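Long-range contact in probable zinc protease PqqL (Escherichia coli, PDB 6OFT), which is probably a zinc-dependent endopeptidase of the M16 family, a periplasmic protease represented here by its first half: residues A[135-139]-A[175-181]. Residues are numbered along the deposited sequence; the frame is centred on the assembly and turned at random.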
ATOM      1  N   ARG A 135      15.924 -21.477  -6.219  1.00 30.15           N
ATOM      2  CA  ARG A 135      15.023 -22.231  -5.322  1.00 30.79           C
ATOM      3  C   ARG A 135      15.510 -22.107  -3.866  1.00 35.73           C
ATOM      4  O   ARG A 135      14.727 -21.736  -2.992  1.00 34.74           O
ATOM      5  CB  ARG A 135      14.912 -23.704  -5.716  1.00 31.50           C
ATOM      6  CG  ARG A 135      14.632 -23.954  -7.183  1.00 32.32           C
ATOM      7  CD  ARG A 135      14.626 -25.440  -7.465  1.00 33.93           C
ATOM      8  NE  ARG A 135      14.463 -25.729  -8.887  1.00 40.08           N
ATOM      9  CZ  ARG A 135      13.299 -25.730  -9.531  1.00 50.39           C
ATOM     10  NH1 ARG A 135      12.175 -25.438  -8.886  1.00 31.07           N
ATOM     11  NH2 ARG A 135      13.253 -26.006 -10.827  1.00 38.96           N
ATOM     12  N   GLY A 136      16.813 -22.326  -3.653  1.00 33.35           N
ATOM     13  CA  GLY A 136      17.459 -22.197  -2.350  1.00 33.68           C
ATOM     14  C   GLY A 136      17.365 -20.803  -1.763  1.00 38.21           C
ATOM     15  O   GLY A 136      17.132 -20.656  -0.560  1.00 39.32           O
ATOM     16  N   VAL A 137      17.512 -19.772  -2.625  1.00 33.05           N
ATOM     17  CA  VAL A 137      17.432 -18.339  -2.302  1.00 31.83           C
ATOM     18  C   VAL A 137      16.064 -17.990  -1.728  1.00 35.49           C
ATOM     19  O   VAL A 137      15.983 -17.435  -0.627  1.00 34.86           O
ATOM     20  CB  VAL A 137      17.798 -17.448  -3.536  1.00 34.79           C
ATOM     21  CG1 VAL A 137      17.441 -15.970  -3.319  1.00 33.94           C
ATOM     22  CG2 VAL A 137      19.264 -17.594  -3.895  1.00 34.93           C
ATOM     23  N   ILE A 138      14.995 -18.329  -2.473  1.00 32.16           N
ATOM     24  CA  ILE A 138      13.605 -18.052  -2.100  1.00 31.78           C
ATOM     25  C   ILE A 138      13.224 -18.792  -0.808  1.00 36.87           C
ATOM     26  O   ILE A 138      12.610 -18.178   0.065  1.00 37.20           O
ATOM     27  CB  ILE A 138      12.638 -18.303  -3.299  1.00 34.38           C
ATOM     28  CG1 ILE A 138      12.986 -17.325  -4.459  1.00 34.01           C
ATOM     29  CG2 ILE A 138      11.152 -18.162  -2.885  1.00 33.68           C
ATOM     30  CD1 ILE A 138      12.531 -17.749  -5.841  1.00 35.54           C
ATOM     31  N   THR A 139      13.636 -20.067  -0.665  1.00 34.53           N
ATOM     32  CA  THR A 139      13.406 -20.896   0.527  1.00 35.13           C
ATOM     33  C   THR A 139      14.018 -20.221   1.770  1.00 40.25           C
ATOM     34  O   THR A 139      13.343 -20.138   2.802  1.00 40.05           O
ATOM     35  CB  THR A 139      13.910 -22.347   0.295  1.00 40.93           C
ATOM     36  OG1 THR A 139      13.326 -22.875  -0.900  1.00 35.05           O
ATOM     37  CG2 THR A 139      13.601 -23.289   1.473  1.00 41.93           C
ATOM     38  N   MET A 175       6.582 -23.301  -0.629  1.00 34.74           N
ATOM     39  CA  MET A 175       7.955 -23.792  -0.811  1.00 35.09           C
ATOM     40  C   MET A 175       8.011 -25.038  -1.659  1.00 36.59           C
ATOM     41  O   MET A 175       9.017 -25.270  -2.319  1.00 36.04           O
ATOM     42  CB  MET A 175       8.697 -23.975   0.524  1.00 38.49           C
ATOM     43  CG  MET A 175       8.930 -22.668   1.276  1.00 42.95           C
ATOM     44  SD  MET A 175       9.794 -21.398   0.307  1.00 48.09           S
ATOM     45  CE  MET A 175       8.425 -20.346  -0.190  1.00 44.43           C
ATOM     46  N   ASP A 176       6.911 -25.806  -1.685  1.00 32.97           N
ATOM     47  CA  ASP A 176       6.771 -27.007  -2.492  1.00 33.70           C
ATOM     48  C   ASP A 176       6.635 -26.644  -3.975  1.00 35.80           C
ATOM     49  O   ASP A 176       7.114 -27.388  -4.827  1.00 35.74           O
ATOM     50  CB  ASP A 176       5.626 -27.893  -1.966  1.00 37.09           C
ATOM     51  CG  ASP A 176       5.873 -28.381  -0.539  1.00 54.76           C
ATOM     52  OD1 ASP A 176       5.486 -27.659   0.412  1.00 59.00           O
ATOM     53  OD2 ASP A 176       6.464 -29.472  -0.375  1.00 57.35           O
ATOM     54  N   THR A 177       6.058 -25.460  -4.284  1.00 31.77           N
ATOM     55  CA  THR A 177       5.982 -24.971  -5.669  1.00 31.26           C
ATOM     56  C   THR A 177       7.383 -24.454  -6.071  1.00 35.13           C
ATOM     57  O   THR A 177       7.867 -24.772  -7.158  1.00 34.59           O
ATOM     58  CB  THR A 177       4.881 -23.920  -5.815  1.00 37.19           C
ATOM     59  OG1 THR A 177       3.641 -24.513  -5.431  1.00 33.75           O
ATOM     60  CG2 THR A 177       4.777 -23.372  -7.246  1.00 35.60           C
ATOM     61  N   VAL A 178       8.044 -23.708  -5.159  1.00 32.07           N
ATOM     62  CA  VAL A 178       9.401 -23.151  -5.318  1.00 31.25           C
ATOM     63  C   VAL A 178      10.424 -24.276  -5.628  1.00 35.43           C
ATOM     64  O   VAL A 178      11.283 -24.107  -6.502  1.00 34.30           O
ATOM     65  CB  VAL A 178       9.773 -22.256  -4.090  1.00 34.16           C
ATOM     66  CG1 VAL A 178      11.266 -21.912  -4.036  1.00 34.03           C
ATOM     67  CG2 VAL A 178       8.931 -20.985  -4.071  1.00 33.17           C
ATOM     68  N   ALA A 179      10.269 -25.444  -4.967  1.00 32.59           N
ATOM     69  CA  ALA A 179      11.146 -26.606  -5.131  1.00 32.80           C
ATOM     70  C   ALA A 179      10.939 -27.396  -6.433  1.00 37.29           C
ATOM     71  O   ALA A 179      11.911 -27.946  -6.947  1.00 36.78           O
ATOM     72  CB  ALA A 179      10.990 -27.544  -3.935  1.00 34.06           C
ATOM     73  N   THR A 180       9.684 -27.464  -6.955  1.00 34.14           N
ATOM     74  CA  THR A 180       9.308 -28.300  -8.109  1.00 34.37           C
ATOM     75  C   THR A 180       8.996 -27.586  -9.440  1.00 37.78           C
ATOM     76  O   THR A 180       9.052 -28.237 -10.489  1.00 39.01           O
ATOM     77  CB  THR A 180       8.104 -29.170  -7.741  1.00 44.56           C
ATOM     78  OG1 THR A 180       7.009 -28.323  -7.404  1.00 44.46           O
ATOM     79  CG2 THR A 180       8.398 -30.149  -6.602  1.00 45.59           C
ATOM     80  N   VAL A 181       8.634 -26.290  -9.409  1.00 30.97           N
ATOM     81  CA  VAL A 181       8.295 -25.518 -10.619  1.00 29.03           C
ATOM     82  C   VAL A 181       9.428 -25.611 -11.663  1.00 31.93           C
ATOM     83  O   VAL A 181      10.598 -25.421 -11.337  1.00 29.55           O
ATOM     84  CB  VAL A 181       7.844 -24.058 -10.303  1.00 30.56           C
ATOM     85  CG1 VAL A 181       9.000 -23.181  -9.826  1.00 29.24           C
ATOM     86  CG2 VAL A 181       7.111 -23.425 -11.481  1.00 29.97           C
TER
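The guanidinium of R135 has A179 O over one face, at a poor angle for bonding, and V178 O and V181 O at its edge. NH1 donates to V178 O at 2.9 Å, a bent bond (142°) whose donor is tilted from the carbonyl plane. V181 O takes two N-H groups end-on, from NH2 at 2.8 Å and from NH1 at 2.9 Å, the NH1 bond lying on a carbonyl lone pair. An arm extended from CG to NE carries the group past V178 O to V181. NE forms a salt bridge with OD1 of D132, one turn earlier, which would further restrain the turn of the guanidinium. Segments 135-139 and 175-180 run nearly antiparallel (166°), their axes 9.3 Å apart at closest approach. Between them V178 points at helix 128-144: its CG2 meets I138 CG2 at 3.8 Å, and its CG1, anti to the backbone N (chi1 167°), reaches R135 O at 3.6 Å. M175 SD lies 3.7 Å from T139 CA. I138 packs near H54 and H58, predicted zinc ligands that with E57 form the inverted HxxEH motif of M16 peptidases; E134 is the third predicted ligand. Cutting R135 back to an alanine is likely to leave the carbonyls of V178 and V181 without these donors and D132 without this salt-bridge partner. The positive guanidinium would probably offset the partial negative charge of the carbonyls at the C-terminal end of helix 175-180.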